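Local coordinates for extracellular solute-binding protein family 1 (Pseudothermotoga lettingae, PDB 5CI5), which binds alpha-D-tagatopyranose and probably captures sugars outside the cell for delivery to an ABC transporter, at residues T24-G30 / S54-F60; V43-F47 / K317-L322; E110-W116 / M339-D344; G131-Y135 / L322-W328. All blocks are in the same frame, centred on the assembly; numbering follows the deposited sequence.

Interactions 1, 2 and 4 adjoin one another around helix 312-322, with Leu-322 reaching Ile-27 of interaction 1. Strands 25-30 and 55-60 pair in interaction 1, and helix 37-51, which links them in the chain, packs on helix 312-322 in interaction 2. Leu-322, the last residue of that helix, is shared by interactions 2 and 4. Interaction 4 is fully buried, rich in tryptophan, and leads to the sugar pocket. Interaction 2 is buried too, but mostly aliphatic and aromatic packing. Interactions 1 and 3 are partly buried: interaction 1 rests on backbone pairing, interaction 3 on a charged network. Thr-341 and Arg-342 tie interaction 3 to interaction 4, their centres about 8 Å apart.

Interaction 1: T24-G30 / S54-F60; sequences TLTIWIG and SVEVQLF
Strands 25-30 and 55-60 are parallel neighbours in the mixed sheet, in register from Thr-26 beside Glu-56 to Gly-30 beside Phe-60. Five backbone bonds of alternating direction are the evidence, beginning with Glu-56 N to Leu-25 O (2.8 Å) and ending with Phe-60 N to Ile-29 O, the most bent at 141°. At the start of the pairing a water joins Leu-25 N to Ser-54 O.

On the face carrying Thr-26 and Trp-28, Phe-60 CG lies anti to its carbonyl carbon (chi1 -62°), and the ring leans across to the other strand. Its CE1 and CZ come over one face of the indole, CE1 3.4 Å from Trp-28 CG, the planes oblique at 47°. A second water accepts from Trp-28 NE1 (2.9 Å) and donates to Gln-58 OE1 (2.7 Å). A serine at Trp-28 would probably leave the Phe-60 ring without the indole face it leans over and this water without its indole donor.

On the other face, Ile-27 CG2 touches Val-55 CG1 (3.6 Å) and Val-57 CG2 (3.8 Å). Helix 37-51 covers Val-55 and connects the two strands, a beta-alpha-beta crossover as expected in the type 2 periplasmic-binding fold.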
# COMPACT_ATOMS: atom_id res chain seq x y z
N THR A 24 -1.32 -23.21 19.79
CA THR A 24 -2.49 -22.98 18.95
C THR A 24 -2.04 -22.31 17.67
O THR A 24 -1.16 -21.44 17.73
CB THR A 24 -3.53 -22.09 19.65
OG1 THR A 24 -3.92 -22.68 20.90
CG2 THR A 24 -4.76 -21.91 18.77
N LEU A 25 -2.62 -22.68 16.53
CA LEU A 25 -2.28 -21.97 15.28
C LEU A 25 -2.54 -20.49 15.46
O LEU A 25 -3.63 -20.07 15.83
CB LEU A 25 -3.09 -22.53 14.10
CG LEU A 25 -2.68 -22.07 12.72
CD1 LEU A 25 -1.26 -22.53 12.37
CD2 LEU A 25 -3.66 -22.58 11.67
N THR A 26 -1.52 -19.68 15.18
CA THR A 26 -1.62 -18.24 15.41
C THR A 26 -1.45 -17.50 14.09
O THR A 26 -0.44 -17.74 13.39
CB THR A 26 -0.54 -17.76 16.41
OG1 THR A 26 -0.71 -18.45 17.66
CG2 THR A 26 -0.62 -16.26 16.67
N ILE A 27 -2.39 -16.60 13.77
CA ILE A 27 -2.27 -15.72 12.61
C ILE A 27 -2.17 -14.26 13.05
O ILE A 27 -2.91 -13.81 13.90
CB ILE A 27 -3.45 -15.91 11.61
CG1 ILE A 27 -3.24 -15.05 10.35
CG2 ILE A 27 -4.81 -15.62 12.23
CD1 ILE A 27 -4.26 -15.29 9.23
N TRP A 28 -1.22 -13.54 12.46
CA TRP A 28 -1.11 -12.10 12.65
C TRP A 28 -1.56 -11.40 11.40
O TRP A 28 -0.98 -11.62 10.32
CB TRP A 28 0.33 -11.71 12.96
CG TRP A 28 0.74 -12.06 14.34
CD1 TRP A 28 0.04 -12.82 15.24
CD2 TRP A 28 1.93 -11.64 15.01
NE1 TRP A 28 0.74 -12.91 16.44
CE2 TRP A 28 1.90 -12.18 16.31
CE3 TRP A 28 3.02 -10.84 14.64
CZ2 TRP A 28 2.92 -11.96 17.23
CZ3 TRP A 28 4.03 -10.63 15.56
CH2 TRP A 28 3.97 -11.18 16.83
N ILE A 29 -2.56 -10.53 11.55
CA ILE A 29 -3.11 -9.76 10.44
C ILE A 29 -2.76 -8.31 10.68
O ILE A 29 -3.04 -7.75 11.74
CB ILE A 29 -4.62 -9.94 10.33
CG1 ILE A 29 -4.96 -11.42 10.22
CG2 ILE A 29 -5.18 -9.17 9.12
CD1 ILE A 29 -6.41 -11.77 10.36
N GLY A 30 -2.10 -7.72 9.69
CA GLY A 30 -1.58 -6.39 9.82
C GLY A 30 -1.91 -5.47 8.67
O GLY A 30 -2.16 -5.91 7.55
N SER A 54 -8.14 -24.73 16.07
CA SER A 54 -8.36 -23.48 16.79
C SER A 54 -7.35 -22.42 16.32
O SER A 54 -6.17 -22.72 16.14
CB SER A 54 -8.25 -23.72 18.29
OG SER A 54 -8.46 -22.53 19.04
N VAL A 55 -7.82 -21.19 16.11
CA VAL A 55 -6.93 -20.12 15.68
C VAL A 55 -6.89 -18.95 16.62
O VAL A 55 -7.92 -18.37 17.00
CB VAL A 55 -7.33 -19.59 14.29
CG1 VAL A 55 -6.35 -18.52 13.82
CG2 VAL A 55 -7.36 -20.73 13.29
N GLU A 56 -5.68 -18.58 16.99
CA GLU A 56 -5.45 -17.38 17.77
C GLU A 56 -5.16 -16.27 16.77
O GLU A 56 -4.26 -16.40 15.94
CB GLU A 56 -4.28 -17.56 18.74
CG GLU A 56 -4.52 -18.53 19.89
CD GLU A 56 -5.00 -17.85 21.17
OE1 GLU A 56 -5.17 -16.61 21.19
OE2 GLU A 56 -5.21 -18.58 22.17
N VAL A 57 -5.94 -15.20 16.84
CA VAL A 57 -5.82 -14.08 15.92
C VAL A 57 -5.26 -12.85 16.65
O VAL A 57 -5.69 -12.51 17.77
CB VAL A 57 -7.17 -13.71 15.28
CG1 VAL A 57 -7.01 -12.48 14.35
CG2 VAL A 57 -7.77 -14.89 14.53
N GLN A 58 -4.28 -12.17 16.06
CA GLN A 58 -3.89 -10.86 16.57
C GLN A 58 -3.89 -9.87 15.39
O GLN A 58 -3.36 -10.16 14.31
CB GLN A 58 -2.53 -10.91 17.27
CG GLN A 58 -2.12 -9.60 17.96
CD GLN A 58 -0.95 -9.78 18.92
OE1 GLN A 58 -0.58 -10.90 19.27
NE2 GLN A 58 -0.37 -8.66 19.37
N LEU A 59 -4.53 -8.72 15.61
CA LEU A 59 -4.67 -7.66 14.61
C LEU A 59 -3.73 -6.53 14.93
O LEU A 59 -3.59 -6.13 16.09
CB LEU A 59 -6.12 -7.14 14.59
CG LEU A 59 -7.20 -8.20 14.39
CD1 LEU A 59 -8.63 -7.62 14.50
CD2 LEU A 59 -7.01 -8.90 13.07
N PHE A 60 -3.12 -5.96 13.89
CA PHE A 60 -2.12 -4.92 14.05
C PHE A 60 -2.38 -3.74 13.12
O PHE A 60 -2.52 -3.94 11.91
CB PHE A 60 -0.71 -5.42 13.73
CG PHE A 60 -0.22 -6.53 14.62
CD1 PHE A 60 -0.62 -7.82 14.39
CD2 PHE A 60 0.68 -6.27 15.64
CE1 PHE A 60 -0.14 -8.85 15.16
CE2 PHE A 60 1.16 -7.31 16.42
CZ PHE A 60 0.74 -8.60 16.19
O HOH W 1 -4.28 -24.78 16.78
O HOH W 2 -0.28 -13.56 19.09

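Interaction 2: V43-F47 / K317-L322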
# COMPACT_ATOMS: atom_id res chain seq x y z
N VAL A 43 -14.65 -15.01 8.78
CA VAL A 43 -13.80 -15.84 7.93
C VAL A 43 -13.03 -16.90 8.72
O VAL A 43 -12.94 -18.05 8.28
CB VAL A 43 -12.80 -14.95 7.15
CG1 VAL A 43 -11.74 -15.78 6.46
CG2 VAL A 43 -13.55 -14.09 6.14
N ILE A 44 -12.46 -16.51 9.86
CA ILE A 44 -11.65 -17.42 10.64
C ILE A 44 -12.53 -18.47 11.32
O ILE A 44 -12.13 -19.63 11.43
CB ILE A 44 -10.77 -16.64 11.69
CG1 ILE A 44 -9.74 -15.74 10.97
CG2 ILE A 44 -10.07 -17.62 12.65
CD1 ILE A 44 -8.68 -16.46 10.23
N LYS A 45 -13.72 -18.09 11.75
CA LYS A 45 -14.61 -19.05 12.40
C LYS A 45 -14.99 -20.14 11.40
O LYS A 45 -15.03 -21.32 11.77
CB LYS A 45 -15.85 -18.38 12.96
CG LYS A 45 -15.63 -17.53 14.23
CD LYS A 45 -14.85 -18.24 15.35
CE LYS A 45 -13.58 -17.47 15.71
NZ LYS A 45 -12.58 -18.29 16.45
N THR A 46 -15.23 -19.76 10.15
CA THR A 46 -15.58 -20.74 9.12
C THR A 46 -14.42 -21.72 8.94
O THR A 46 -14.61 -22.94 8.84
CB THR A 46 -15.95 -20.03 7.81
OG1 THR A 46 -17.16 -19.29 8.01
CG2 THR A 46 -16.17 -21.01 6.67
N PHE A 47 -13.19 -21.20 8.94
CA PHE A 47 -12.03 -22.06 8.84
C PHE A 47 -12.00 -23.07 9.99
O PHE A 47 -11.78 -24.26 9.77
CB PHE A 47 -10.74 -21.25 8.85
CG PHE A 47 -9.50 -22.09 8.93
CD1 PHE A 47 -8.97 -22.68 7.81
CD2 PHE A 47 -8.89 -22.32 10.15
CE1 PHE A 47 -7.83 -23.48 7.88
CE2 PHE A 47 -7.75 -23.13 10.24
CZ PHE A 47 -7.22 -23.69 9.11
N LYS A 317 -2.36 -24.77 5.48
CA LYS A 317 -3.80 -25.04 5.29
C LYS A 317 -4.64 -23.79 5.49
O LYS A 317 -5.56 -23.53 4.70
CB LYS A 317 -4.29 -26.14 6.26
CG LYS A 317 -4.09 -27.53 5.70
CD LYS A 317 -5.12 -27.79 4.61
CE LYS A 317 -4.79 -29.00 3.77
NZ LYS A 317 -5.63 -29.05 2.54
N LEU A 318 -4.32 -22.98 6.49
CA LEU A 318 -5.01 -21.71 6.68
C LEU A 318 -4.76 -20.74 5.50
O LEU A 318 -5.69 -20.10 5.02
CB LEU A 318 -4.58 -21.06 8.01
CG LEU A 318 -5.20 -19.70 8.38
CD1 LEU A 318 -6.71 -19.75 8.35
CD2 LEU A 318 -4.69 -19.27 9.77
N ALA A 319 -3.51 -20.63 5.04
CA ALA A 319 -3.18 -19.75 3.90
C ALA A 319 -3.97 -20.17 2.65
O ALA A 319 -4.55 -19.34 1.95
CB ALA A 319 -1.68 -19.77 3.63
N GLU A 320 -4.02 -21.47 2.41
CA GLU A 320 -4.75 -22.05 1.29
C GLU A 320 -6.23 -21.70 1.36
O GLU A 320 -6.83 -21.23 0.39
CB GLU A 320 -4.54 -23.57 1.31
CG GLU A 320 -5.09 -24.36 0.20
CD GLU A 320 -4.76 -25.82 0.45
OE1 GLU A 320 -5.49 -26.47 1.22
OE2 GLU A 320 -3.74 -26.29 -0.06
N TYR A 321 -6.80 -21.86 2.55
CA TYR A 321 -8.20 -21.53 2.74
C TYR A 321 -8.46 -20.04 2.53
O TYR A 321 -9.38 -19.64 1.80
CB TYR A 321 -8.67 -21.96 4.15
CG TYR A 321 -9.94 -21.28 4.60
CD1 TYR A 321 -11.20 -21.78 4.26
CD2 TYR A 321 -9.90 -20.10 5.33
CE1 TYR A 321 -12.37 -21.13 4.69
CE2 TYR A 321 -11.05 -19.45 5.75
CZ TYR A 321 -12.27 -19.96 5.42
OH TYR A 321 -13.42 -19.28 5.84
N LEU A 322 -7.64 -19.20 3.15
CA LEU A 322 -7.82 -17.76 3.05
C LEU A 322 -7.71 -17.23 1.62
O LEU A 322 -8.31 -16.21 1.31
CB LEU A 322 -6.83 -17.03 3.93
CG LEU A 322 -7.06 -17.16 5.43
CD1 LEU A 322 -5.95 -16.51 6.17
CD2 LEU A 322 -8.41 -16.56 5.84
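The Phe-47 ring carries Leu-318 CD1 over the centre of one face, a CH-pi contact with the methyl 3.6 Å from the ring centroid, while Tyr-321 CG lies at its edge, near the plane; the ring also stacks with Tyr-51 of its own helix. The Tyr-321 ring in turn has Phe-47 CB over one face, displaced toward the rim and 3.6 Å from Tyr-321 CE2, and Val-43 O at its edge. The two rings meet obliquely, their planes 57° apart and their centroids 5.4 Å apart.

Tyr-321 CG sits anti to the backbone N (chi1 161°), which extends the ring across to helix 37-51 and brings its hydroxyl to that helix's backbone. There Tyr-321 OH donates to Val-43 O at 2.8 Å, in the carbonyl plane and on a lone pair. The same oxygen accepts the helical bond from Phe-47 N at 3.2 Å, so two donors grip it; the bond from Tyr-321 OH holds the far end of the tyrosine. Thr-46 brings its CB and CG2 up to the hydroxyl, crossing the tyrosine at about a right angle.

Next to the rings the packing is aliphatic. Val-43 CG1 presses on Leu-322 CD2 at 3.5 Å, tighter than usual for two carbons, and Ile-44 CD1 reaches Leu-318 CD1 more loosely at 4.3 Å.

The segment axes pass 10.9 Å apart with their directions at 123°, a spacing bridged by the two aromatic side chains. Beneath this helix pair, Leu-318 and Leu-322 rest on strand 25-30, and Ile-44 and Phe-47 on strand 55-60; Val-43 and Tyr-321 also touch helix 325-335.

Interaction 3: E110-W116 / M339-D344; sequences EGTAQIW and MPTRMD
Arg-342 grips Glu-110 end-on, NH1 to OE2 at 2.9 Å and NH2 to OE1 at 3.2 Å, with carboxylate and guanidinium planes only 23° apart. From its own segment Asp-344 takes the other side of the group, accepting from NE at OD1 (3.0 Å) and from NH2 at OD2 (2.9 Å). NH2 is thus shared by two carboxylates, and both acids lie at the guanidinium edge, near its plane, which fixes its rotation. A bend at chi3 (70°) returns the arginine tip to the loop, where Gln-114 CB lies over one face; Thr-323 O takes a further bond from NH1. A leucine at Arg-342 would probably leave the neighbouring carboxylates of Glu-110 and Asp-344 without the cation that holds them together.

Arg-342 is also the N-cap residue of helix 343-348, and Gln-114 serves the first turn of that helix: its O accepts from Met-343 N (2.8 Å), while its OE1 takes a weak bond from Asp-344 N. With Trp-116 N to Thr-341 O (3.0 Å), the first of these makes a single beta bridge, Ile-115 with Arg-342, between the loop after helix 103-108 and the turn that leads from strand 339-340 into helix 343-348.

Farther out the Trp-116 indole is sandwiched by two selenomethionines. CG of Met-343 lies over the centre of the six-membered ring, 3.4 Å from its centroid, with SE obliquely placed in a Met-aromatic contact. Over the opposite face, nearer the rim, Met-339 CE approaches NE1 to 3.4 Å, and Pro-340 O at the indole edge receives a weak bond from NE1.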
# COMPACT_ATOMS: atom_id res chain seq x y z
N GLU A 110 -3.85 -25.59 -6.47
CA GLU A 110 -4.75 -25.23 -7.59
C GLU A 110 -4.67 -23.77 -7.94
O GLU A 110 -4.70 -23.39 -9.12
CB GLU A 110 -6.23 -25.55 -7.26
CG GLU A 110 -6.81 -24.84 -6.00
CD GLU A 110 -7.40 -23.41 -6.25
OE1 GLU A 110 -7.69 -23.02 -7.40
OE2 GLU A 110 -7.59 -22.67 -5.25
N GLY A 111 -4.57 -22.95 -6.91
CA GLY A 111 -4.72 -21.52 -7.03
C GLY A 111 -3.53 -20.76 -7.61
O GLY A 111 -3.67 -19.59 -7.99
N THR A 112 -2.37 -21.40 -7.69
CA THR A 112 -1.14 -20.67 -7.98
C THR A 112 -1.21 -19.92 -9.32
O THR A 112 -0.80 -18.76 -9.40
CB THR A 112 0.04 -21.64 -7.95
OG1 THR A 112 0.12 -22.20 -6.63
CG2 THR A 112 1.36 -20.97 -8.30
N ALA A 113 -1.74 -20.59 -10.34
CA ALA A 113 -1.84 -20.01 -11.69
C ALA A 113 -2.85 -18.87 -11.78
O ALA A 113 -2.89 -18.17 -12.79
CB ALA A 113 -2.18 -21.10 -12.69
N GLN A 114 -3.67 -18.70 -10.74
CA GLN A 114 -4.63 -17.58 -10.69
C GLN A 114 -4.05 -16.31 -10.06
O GLN A 114 -4.64 -15.25 -10.20
CB GLN A 114 -5.89 -18.00 -9.94
CG GLN A 114 -6.78 -18.97 -10.76
CD GLN A 114 -7.16 -18.38 -12.09
OE1 GLN A 114 -7.66 -17.26 -12.15
NE2 GLN A 114 -6.87 -19.11 -13.18
N ILE A 115 -2.91 -16.38 -9.38
CA ILE A 115 -2.34 -15.17 -8.76
C ILE A 115 -1.83 -14.27 -9.88
O ILE A 115 -1.16 -14.78 -10.82
CB ILE A 115 -1.19 -15.53 -7.76
CG1 ILE A 115 -1.74 -16.50 -6.70
CG2 ILE A 115 -0.53 -14.29 -7.14
CD1 ILE A 115 -2.85 -15.92 -5.86
N TRP A 116 -2.17 -12.98 -9.84
CA TRP A 116 -1.64 -12.05 -10.83
C TRP A 116 -0.11 -12.18 -10.91
O TRP A 116 0.57 -12.09 -9.91
CB TRP A 116 -2.00 -10.61 -10.50
CG TRP A 116 -3.45 -10.29 -10.51
CD1 TRP A 116 -4.25 -10.13 -9.42
CD2 TRP A 116 -4.28 -10.07 -11.66
NE1 TRP A 116 -5.53 -9.83 -9.82
CE2 TRP A 116 -5.57 -9.78 -11.19
CE3 TRP A 116 -4.05 -10.09 -13.04
CZ2 TRP A 116 -6.64 -9.49 -12.06
CZ3 TRP A 116 -5.13 -9.81 -13.91
CH2 TRP A 116 -6.40 -9.53 -13.40
N MSE A 339 -8.30 -5.46 -3.54
CA MSE A 339 -8.28 -6.24 -4.76
C MSE A 339 -7.82 -7.67 -4.49
O MSE A 339 -6.78 -7.88 -3.84
CB MSE A 339 -7.37 -5.59 -5.79
CG MSE A 339 -7.31 -6.29 -7.11
SE MSE A 339 -6.33 -5.15 -8.36
CE MSE A 339 -5.80 -6.45 -9.63
N PRO A 340 -8.58 -8.66 -4.98
CA PRO A 340 -8.12 -10.03 -4.84
C PRO A 340 -6.82 -10.24 -5.61
O PRO A 340 -6.68 -9.71 -6.71
CB PRO A 340 -9.25 -10.89 -5.45
CG PRO A 340 -10.47 -9.96 -5.54
CD PRO A 340 -9.94 -8.56 -5.57
N THR A 341 -5.91 -11.02 -5.05
CA THR A 341 -4.75 -11.50 -5.80
C THR A 341 -5.13 -12.58 -6.82
O THR A 341 -4.33 -12.87 -7.69
CB THR A 341 -3.67 -12.05 -4.88
OG1 THR A 341 -4.21 -13.13 -4.09
CG2 THR A 341 -3.17 -10.94 -3.97
N ARG A 342 -6.32 -13.17 -6.70
CA ARG A 342 -6.81 -14.17 -7.66
C ARG A 342 -7.52 -13.52 -8.86
O ARG A 342 -8.48 -12.78 -8.70
CB ARG A 342 -7.79 -15.14 -7.01
CG ARG A 342 -7.25 -16.03 -5.89
CD ARG A 342 -8.37 -16.92 -5.37
NE ARG A 342 -8.71 -17.92 -6.39
CZ ARG A 342 -8.38 -19.20 -6.37
NH1 ARG A 342 -7.72 -19.74 -5.36
NH2 ARG A 342 -8.74 -19.97 -7.40
N MSE A 343 -7.06 -13.88 -10.06
CA MSE A 343 -7.63 -13.38 -11.31
C MSE A 343 -9.08 -13.84 -11.46
O MSE A 343 -9.94 -13.03 -11.81
CB MSE A 343 -6.81 -13.86 -12.50
CG MSE A 343 -5.48 -13.19 -12.58
SE MSE A 343 -4.57 -13.54 -14.25
CE MSE A 343 -4.06 -15.37 -13.88
N ASP A 344 -9.35 -15.11 -11.18
CA ASP A 344 -10.71 -15.62 -11.38
C ASP A 344 -11.72 -14.86 -10.51
O ASP A 344 -12.79 -14.53 -10.99
CB ASP A 344 -10.81 -17.13 -11.17
CG ASP A 344 -10.21 -17.64 -9.86
OD1 ASP A 344 -9.82 -16.84 -8.96
OD2 ASP A 344 -10.16 -18.89 -9.72

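Interaction 4: G131-Y135 / L322-W328; sequences GLPWY and LTSFDVW. With T6T (alpha-D-tagatopyranose), chain C.
Trp-134 and Tyr-135 form a classic beta bulge in strand 128-138, both facing Trp-301 of strand 298-304, and here the bulge packs against Trp-328 and the turn between helices 312-322 and 325-335. Trp-134 CG stands anti to the backbone N (chi1 -176°), and the indole reaches the end of the first helix. Its NE1 donates to Leu-322 O at 2.7 Å with an N-H...O angle of 148°; the oxygen lies in the indole plane, whereas the donor stands well above the carbonyl plane, away from its lone pairs.

One face of the Trp-134 indole meets the Trp-328 side chain. NE1 of Trp-328 comes over that face toward the rim, 3.2 Å from Trp-134 NE1, a close approach of two donors that is no hydrogen bond. The five-membered rings have centroids 4.4 Å apart and planes at 44°, an oblique pair. The same Trp-328 extends to the next residue, its CZ2 lying 3.6 Å from Tyr-135 CB.

Thr-323, the first residue beyond helix 312-322, faces the strand. Its OG1 lies in plane at the Trp-134 edge, 3.5 Å from CD1, and meets Leu-132 CD2 tip to tip at 3.4 Å, while its hydrogen bond goes to Ala-319 O in the preceding helix. Ser-324 then caps helix 325-335, its OG accepting a weak bond from Val-327 N.

Tyr-135, whose CB rests on Trp-328, is also a residue of the ligand pocket: T6T O1 sits at the edge of the Tyr-135 ring, in its plane, 2.6 Å from OH.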
# COMPACT_ATOMS: atom_id res chain seq x y z
N GLY A 131 6.20 -16.20 0.06
CA GLY A 131 4.91 -15.71 0.50
C GLY A 131 3.81 -15.97 -0.51
O GLY A 131 4.07 -16.20 -1.71
N LEU A 132 2.58 -15.96 -0.02
CA LEU A 132 1.39 -16.13 -0.86
C LEU A 132 0.63 -14.81 -0.87
O LEU A 132 0.03 -14.45 0.13
CB LEU A 132 0.49 -17.25 -0.33
CG LEU A 132 -0.86 -17.41 -1.04
CD1 LEU A 132 -0.70 -17.44 -2.57
CD2 LEU A 132 -1.55 -18.65 -0.51
N PRO A 133 0.69 -14.06 -1.99
CA PRO A 133 -0.07 -12.79 -2.05
C PRO A 133 -1.55 -13.04 -1.76
O PRO A 133 -2.16 -13.88 -2.41
CB PRO A 133 0.17 -12.31 -3.49
CG PRO A 133 1.50 -12.90 -3.84
CD PRO A 133 1.44 -14.29 -3.24
N TRP A 134 -2.09 -12.30 -0.80
CA TRP A 134 -3.49 -12.46 -0.39
C TRP A 134 -4.40 -11.32 -0.90
O TRP A 134 -5.48 -11.58 -1.42
CB TRP A 134 -3.59 -12.57 1.14
CG TRP A 134 -5.01 -12.82 1.56
CD1 TRP A 134 -5.67 -14.03 1.49
CD2 TRP A 134 -5.98 -11.87 2.01
NE1 TRP A 134 -6.98 -13.88 1.91
CE2 TRP A 134 -7.19 -12.57 2.24
CE3 TRP A 134 -5.93 -10.49 2.29
CZ2 TRP A 134 -8.35 -11.94 2.69
CZ3 TRP A 134 -7.10 -9.87 2.75
CH2 TRP A 134 -8.29 -10.60 2.96
N TYR A 135 -4.00 -10.06 -0.71
CA TYR A 135 -4.66 -8.97 -1.43
C TYR A 135 -3.62 -8.07 -2.05
O TYR A 135 -2.46 -8.06 -1.65
CB TYR A 135 -5.62 -8.18 -0.54
CG TYR A 135 -5.12 -6.96 0.24
CD1 TYR A 135 -4.85 -5.76 -0.40
CD2 TYR A 135 -5.04 -6.99 1.63
CE1 TYR A 135 -4.47 -4.63 0.33
CE2 TYR A 135 -4.67 -5.87 2.37
CZ TYR A 135 -4.40 -4.70 1.71
OH TYR A 135 -4.05 -3.61 2.49
N LEU A 322 -7.64 -19.20 3.15
CA LEU A 322 -7.82 -17.76 3.05
C LEU A 322 -7.71 -17.23 1.62
O LEU A 322 -8.31 -16.21 1.31
CB LEU A 322 -6.83 -17.03 3.93
CG LEU A 322 -7.06 -17.16 5.43
CD1 LEU A 322 -5.95 -16.51 6.17
CD2 LEU A 322 -8.41 -16.56 5.84
N THR A 323 -6.93 -17.91 0.78
CA THR A 323 -6.70 -17.46 -0.58
C THR A 323 -7.48 -18.33 -1.57
O THR A 323 -7.12 -18.38 -2.74
CB THR A 323 -5.19 -17.44 -0.90
OG1 THR A 323 -4.45 -17.03 0.26
CG2 THR A 323 -4.90 -16.48 -2.02
N SER A 324 -8.54 -18.99 -1.09
CA SER A 324 -9.41 -19.78 -1.96
C SER A 324 -10.44 -18.92 -2.67
O SER A 324 -10.75 -17.79 -2.27
CB SER A 324 -10.14 -20.87 -1.16
OG SER A 324 -11.07 -20.28 -0.26
N PHE A 325 -10.97 -19.47 -3.75
CA PHE A 325 -11.97 -18.79 -4.55
C PHE A 325 -13.19 -18.42 -3.70
O PHE A 325 -13.64 -17.28 -3.72
CB PHE A 325 -12.35 -19.69 -5.72
CG PHE A 325 -13.37 -19.09 -6.65
CD1 PHE A 325 -13.01 -18.15 -7.60
CD2 PHE A 325 -14.69 -19.46 -6.56
CE1 PHE A 325 -13.96 -17.60 -8.46
CE2 PHE A 325 -15.64 -18.92 -7.41
CZ PHE A 325 -15.26 -17.99 -8.36
N ASP A 326 -13.75 -19.39 -2.95
CA ASP A 326 -15.00 -19.12 -2.23
C ASP A 326 -14.82 -18.01 -1.20
O ASP A 326 -15.68 -17.15 -1.07
CB ASP A 326 -15.53 -20.38 -1.55
CG ASP A 326 -16.08 -21.39 -2.54
OD1 ASP A 326 -16.39 -21.00 -3.68
OD2 ASP A 326 -16.24 -22.57 -2.15
N VAL A 327 -13.69 -18.03 -0.49
CA VAL A 327 -13.44 -17.04 0.55
C VAL A 327 -13.30 -15.66 -0.06
O VAL A 327 -13.90 -14.70 0.43
CB VAL A 327 -12.17 -17.40 1.39
CG1 VAL A 327 -11.72 -16.24 2.25
CG2 VAL A 327 -12.47 -18.62 2.26
N TRP A 328 -12.55 -15.55 -1.16
CA TRP A 328 -12.34 -14.24 -1.74
C TRP A 328 -13.59 -13.74 -2.45
O TRP A 328 -13.86 -12.55 -2.43
CB TRP A 328 -11.13 -14.22 -2.67
CG TRP A 328 -10.01 -13.48 -2.02
CD1 TRP A 328 -8.88 -14.02 -1.45
CD2 TRP A 328 -9.93 -12.07 -1.81
NE1 TRP A 328 -8.09 -13.02 -0.93
CE2 TRP A 328 -8.71 -11.82 -1.14
CE3 TRP A 328 -10.74 -11.00 -2.14
CZ2 TRP A 328 -8.30 -10.53 -0.79
CZ3 TRP A 328 -10.33 -9.72 -1.80
CH2 TRP A 328 -9.13 -9.50 -1.11
O3 T6T C . -0.48 -0.93 -0.47
C3 T6T C . -0.45 -1.59 0.79
C4 T6T C . 1.01 -1.75 1.22
O4 T6T C . 1.76 -2.40 0.19
C5 T6T C . 1.57 -0.37 1.50
O5 T6T C . 2.93 -0.46 1.92
C6 T6T C . 0.72 0.34 2.55
O6 T6T C . -0.61 0.46 2.07
C2 T6T C . -1.23 -0.80 1.79
O2 T6T C . -1.35 -1.55 3.01
C1 T6T C . -2.66 -0.50 1.27
O1 T6T C . -3.36 -1.62 0.89